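Local atomic coordinates of intracellular exo-alpha-(1->5)-L-arabinofuranosidase (Bifidobacterium longum, PDB entry 2Y2W), a protein that hydrolyses terminal non-reducing alpha-(1->5)-linked L-arabinofuranosyl residues of arabinans, and also acts on arabinoxylan, in plant cell wall breakdown. Residues R135-H140 / E367-S372; A515-E520 / T553-S558. All blocks are in the same frame, centred on the assembly; numbering follows the deposited sequence.

Contact 1: R135-H140 / E367-S372; sequences RDLAWH and EPWPKS
The indole of W369 lies sandwiched between R135 and H140, in a layered arrangement that joins the short hairpin of strands 134-136 and 141-143 to the long loop between helices 347-357 and 382-397 of the (beta/alpha)8 barrel domain. From its CB, R135 runs in extended form across one indole face: CB and CG pass over the CZ3 side of the six-membered ring, and CD sits above that ring, 3.8 Å from its centroid, in a CH-pi contact. NE then reaches W369 CZ2 at 3.4 Å, and CZ hovers over the same atom, the guanidinium lying nearly flat on the ring with the planes 14° apart. At the tip, R135 NH2 leans toward the pyrrole side, 3.7 Å from W369 NE1, while NH1 stays nearer CZ2. The opposite face takes the imidazole. With CG of H140 anti to the backbone N (chi1 -154°), the ring stacks face to face on the five-membered ring, centroids 3.8 Å apart and planes at 22°. D136 O approaches W369 CZ3 to 3.2 Å at the indole edge, where L137 CA also lies; L137 CD1 makes an apolar contact with W369 CH2 at 4.1 Å. A244 of a second subunit packs on L137, H140 and W369. W139 NE1 bonds E69, a probable arabinofuranose-binding residue. Beyond the indole, P370 CD rests 3.4 Å from H140 O.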
# COMPACT_ATOMS: atom_id res chain seq x y z
N ARG D 135 -14.88 -14.27 7.72
CA ARG D 135 -14.73 -13.69 9.04
C ARG D 135 -14.96 -12.19 8.99
O ARG D 135 -14.60 -11.54 8.01
CB ARG D 135 -13.30 -13.90 9.55
CG ARG D 135 -13.00 -15.24 10.18
CD ARG D 135 -11.55 -15.26 10.64
NE ARG D 135 -11.30 -16.30 11.63
CZ ARG D 135 -10.13 -16.49 12.24
NH1 ARG D 135 -9.09 -15.70 11.98
NH2 ARG D 135 -10.01 -17.47 13.13
N ASP D 136 -15.56 -11.65 10.04
CA ASP D 136 -15.52 -10.22 10.28
C ASP D 136 -14.72 -9.96 11.55
O ASP D 136 -15.11 -10.38 12.63
CB ASP D 136 -16.92 -9.62 10.41
CG ASP D 136 -16.89 -8.18 10.90
OD1 ASP D 136 -16.11 -7.38 10.35
OD2 ASP D 136 -17.64 -7.85 11.85
N LEU D 137 -13.59 -9.26 11.40
CA LEU D 137 -12.72 -8.94 12.53
C LEU D 137 -13.33 -7.92 13.48
O LEU D 137 -13.16 -8.03 14.70
CB LEU D 137 -11.36 -8.43 12.03
CG LEU D 137 -10.21 -9.43 11.89
CD1 LEU D 137 -10.51 -10.56 10.89
CD2 LEU D 137 -8.95 -8.69 11.48
N ALA D 138 -14.05 -6.95 12.93
CA ALA D 138 -14.61 -5.84 13.72
C ALA D 138 -15.53 -6.27 14.86
O ALA D 138 -15.41 -5.78 15.98
CB ALA D 138 -15.32 -4.86 12.80
N TRP D 139 -16.44 -7.20 14.57
CA TRP D 139 -17.45 -7.63 15.54
C TRP D 139 -17.30 -9.10 15.94
O TRP D 139 -18.12 -9.64 16.69
CB TRP D 139 -18.86 -7.32 15.02
CG TRP D 139 -19.00 -5.87 14.72
CD1 TRP D 139 -18.98 -5.28 13.49
CD2 TRP D 139 -19.12 -4.80 15.67
NE1 TRP D 139 -19.10 -3.92 13.61
CE2 TRP D 139 -19.18 -3.60 14.94
CE3 TRP D 139 -19.18 -4.75 17.07
CZ2 TRP D 139 -19.31 -2.35 15.56
CZ3 TRP D 139 -19.31 -3.52 17.69
CH2 TRP D 139 -19.38 -2.33 16.93
N HIS D 140 -16.23 -9.72 15.45
CA HIS D 140 -15.88 -11.11 15.77
C HIS D 140 -17.00 -12.08 15.41
O HIS D 140 -17.46 -12.86 16.23
CB HIS D 140 -15.46 -11.25 17.24
CG HIS D 140 -14.53 -12.39 17.50
ND1 HIS D 140 -13.21 -12.38 17.10
CD2 HIS D 140 -14.73 -13.58 18.13
CE1 HIS D 140 -12.64 -13.51 17.46
NE2 HIS D 140 -13.53 -14.25 18.09
N GLU D 367 -13.07 -22.09 19.00
CA GLU D 367 -14.51 -21.99 18.75
C GLU D 367 -14.82 -21.14 17.51
O GLU D 367 -14.19 -20.10 17.30
CB GLU D 367 -15.23 -21.42 19.98
N PRO D 368 -15.79 -21.59 16.69
CA PRO D 368 -16.22 -20.80 15.53
C PRO D 368 -16.88 -19.50 15.96
O PRO D 368 -17.59 -19.46 16.97
CB PRO D 368 -17.23 -21.72 14.84
CG PRO D 368 -17.67 -22.67 15.88
CD PRO D 368 -16.48 -22.89 16.75
N TRP D 369 -16.62 -18.43 15.21
CA TRP D 369 -17.17 -17.12 15.50
C TRP D 369 -18.69 -17.14 15.32
O TRP D 369 -19.19 -17.82 14.41
CB TRP D 369 -16.50 -16.06 14.61
CG TRP D 369 -14.99 -15.95 14.78
CD1 TRP D 369 -14.15 -16.85 15.40
CD2 TRP D 369 -14.14 -14.90 14.29
NE1 TRP D 369 -12.85 -16.42 15.34
CE2 TRP D 369 -12.81 -15.23 14.67
CE3 TRP D 369 -14.37 -13.72 13.59
CZ2 TRP D 369 -11.73 -14.40 14.36
CZ3 TRP D 369 -13.29 -12.90 13.28
CH2 TRP D 369 -11.98 -13.25 13.66
N PRO D 370 -19.44 -16.45 16.19
CA PRO D 370 -20.91 -16.49 16.15
C PRO D 370 -21.53 -15.85 14.90
O PRO D 370 -21.02 -14.87 14.38
CB PRO D 370 -21.32 -15.72 17.41
CG PRO D 370 -20.14 -14.89 17.76
CD PRO D 370 -18.95 -15.69 17.36
N LYS D 371 -22.64 -16.44 14.44
CA LYS D 371 -23.43 -15.89 13.33
C LYS D 371 -24.58 -15.05 13.85
O LYS D 371 -25.37 -15.51 14.67
CB LYS D 371 -23.97 -17.02 12.45
CG LYS D 371 -23.14 -17.32 11.21
CD LYS D 371 -23.23 -18.78 10.78
CE LYS D 371 -24.53 -19.10 10.07
NZ LYS D 371 -24.52 -20.48 9.52
N SER D 372 -24.67 -13.82 13.35
CA SER D 372 -25.70 -12.85 13.77
C SER D 372 -26.13 -12.95 15.24
O SER D 372 -27.28 -13.30 15.53
CB SER D 372 -26.92 -12.91 12.83
OG SER D 372 -27.47 -14.22 12.78

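Contact 2: A515-E520 / T553-S558; sequences AQLLHE and TLPAIS
One hydrogen bond joins the two segments, and a side chain supplies the donor: H519 ND1 donates a hydrogen bond to I557 O across 3.0 Å, nearly straight at 169°. The acceptor lies close to the imidazole plane, whereas from the carbonyl's side the donor stands well above the peptide plane, 42° out of it. With CG anti to its own backbone N (chi1 166°), H519 swings its ring across the turn, and A556 O comes to the same edge, 3.1 Å from H519 CE1. At the far side of the ring, NE2 has a weak bond to D521, so both ring nitrogens are engaged.

Apolar contact covers one face of the ring. P555 CB stands almost exactly over its centre, 3.5 Å from the centroid, in a CH-pi contact. L517 extends the patch, its CD1 meeting P555 CD at 3.9 Å and also approaching S558 CB. Were H519 replaced by alanine, I557 O would probably lose this donor and P555 CB the ring it packs against.

These contacts belong to the C-terminal beta domain of a family 51 enzyme, where the turn 555-557 links strand 550-554 to strand 558-564; the latter pairs antiparallel with strand 512-518, so that H519 continues from a neighbouring strand to close over the turn.

Backbone atoms add a weaker kind of interaction, a CA-H...O contact of 3.3 Å from S558 CA to L518 O. The turn also has an internal tie: S558 OG, placed between its backbone N and carbonyl carbon, donates to P555 O in the carbonyl plane. P555 O takes a second hydrogen bond, from N485 ND2.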
# COMPACT_ATOMS: atom_id res chain seq x y z
N ALA D 515 -50.77 17.68 17.80
CA ALA D 515 -49.74 17.98 18.79
C ALA D 515 -49.43 16.74 19.61
O ALA D 515 -50.33 15.97 19.96
CB ALA D 515 -50.19 19.12 19.69
N GLN D 516 -48.15 16.54 19.91
CA GLN D 516 -47.71 15.35 20.64
C GLN D 516 -46.77 15.67 21.80
O GLN D 516 -46.09 16.70 21.81
CB GLN D 516 -47.03 14.36 19.69
CG GLN D 516 -47.99 13.61 18.76
CD GLN D 516 -47.30 12.49 17.99
OE1 GLN D 516 -46.16 12.63 17.54
NE2 GLN D 516 -48.00 11.38 17.83
N LEU D 517 -46.76 14.77 22.78
CA LEU D 517 -45.90 14.88 23.95
C LEU D 517 -45.23 13.53 24.23
O LEU D 517 -45.91 12.52 24.40
CB LEU D 517 -46.72 15.33 25.17
CG LEU D 517 -46.19 15.11 26.59
CD1 LEU D 517 -45.16 16.16 26.99
CD2 LEU D 517 -47.34 15.08 27.60
N LEU D 518 -43.90 13.53 24.24
CA LEU D 518 -43.15 12.38 24.69
C LEU D 518 -42.56 12.63 26.08
O LEU D 518 -41.53 13.30 26.21
CB LEU D 518 -42.05 11.98 23.71
CG LEU D 518 -42.27 10.71 22.89
CD1 LEU D 518 -41.10 10.50 21.94
CD2 LEU D 518 -42.45 9.48 23.78
N HIS D 519 -43.24 12.11 27.09
CA HIS D 519 -42.80 12.23 28.47
C HIS D 519 -43.33 11.10 29.33
O HIS D 519 -44.49 10.71 29.21
CB HIS D 519 -43.22 13.58 29.07
CG HIS D 519 -43.08 13.64 30.56
ND1 HIS D 519 -41.87 13.79 31.19
CD2 HIS D 519 -44.01 13.53 31.54
CE1 HIS D 519 -42.05 13.79 32.50
NE2 HIS D 519 -43.34 13.64 32.74
N GLU D 520 -42.47 10.60 30.21
CA GLU D 520 -42.88 9.66 31.25
C GLU D 520 -42.33 10.14 32.59
O GLU D 520 -41.21 10.65 32.66
CB GLU D 520 -42.40 8.24 30.95
CG GLU D 520 -42.92 7.64 29.64
CD GLU D 520 -44.43 7.48 29.60
OE1 GLU D 520 -45.01 6.95 30.57
OE2 GLU D 520 -45.05 7.88 28.59
N THR D 553 -47.65 23.21 28.45
CA THR D 553 -46.81 22.82 29.58
C THR D 553 -45.90 21.63 29.25
O THR D 553 -46.37 20.56 28.85
CB THR D 553 -47.65 22.53 30.87
OG1 THR D 553 -46.81 21.98 31.89
CG2 THR D 553 -48.81 21.57 30.60
N LEU D 554 -44.59 21.84 29.40
CA LEU D 554 -43.60 20.79 29.14
C LEU D 554 -42.95 20.30 30.43
O LEU D 554 -42.14 21.01 31.03
CB LEU D 554 -42.54 21.27 28.14
CG LEU D 554 -42.78 21.00 26.65
CD1 LEU D 554 -43.91 21.84 26.08
CD2 LEU D 554 -41.50 21.23 25.86
N PRO D 555 -43.30 19.07 30.86
CA PRO D 555 -42.74 18.47 32.07
C PRO D 555 -41.24 18.22 31.94
O PRO D 555 -40.70 18.26 30.82
CB PRO D 555 -43.48 17.13 32.19
CG PRO D 555 -44.70 17.28 31.35
CD PRO D 555 -44.29 18.18 30.23
N ALA D 556 -40.57 17.98 33.06
CA ALA D 556 -39.14 17.70 33.07
C ALA D 556 -38.82 16.49 32.19
O ALA D 556 -39.44 15.43 32.33
CB ALA D 556 -38.66 17.47 34.50
N ILE D 557 -37.85 16.66 31.30
CA ILE D 557 -37.47 15.64 30.30
C ILE D 557 -38.65 15.31 29.38
O ILE D 557 -39.38 14.35 29.61
CB ILE D 557 -36.87 14.34 30.94
CG1 ILE D 557 -35.81 14.69 31.99
CG2 ILE D 557 -36.29 13.43 29.86
CD1 ILE D 557 -35.49 13.56 32.96
N SER D 558 -38.82 16.12 28.34
CA SER D 558 -39.91 15.95 27.39
C SER D 558 -39.60 16.53 26.01
O SER D 558 -38.96 17.58 25.89
CB SER D 558 -41.22 16.55 27.93
OG SER D 558 -41.08 17.94 28.19

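The two contacts share no elements and sit in different domains, their centres 42 Å apart and their nearest atoms about 26 Å from each other. Both are partly buried, and both lie about 24 Å from the centre of the chain. Contact 1 joins a strand end and its turn to a loop distant in sequence, in the barrel domain, beside the probable sugar-binding residues and against a second subunit; it has no hydrogen bond between its segments and relies on stacked flat groups. Contact 2 belongs to the beta domain, away from the annotated sites and untouched by other chains. There a histidine again offers its face, but its ring edge also binds a backbone carbonyl.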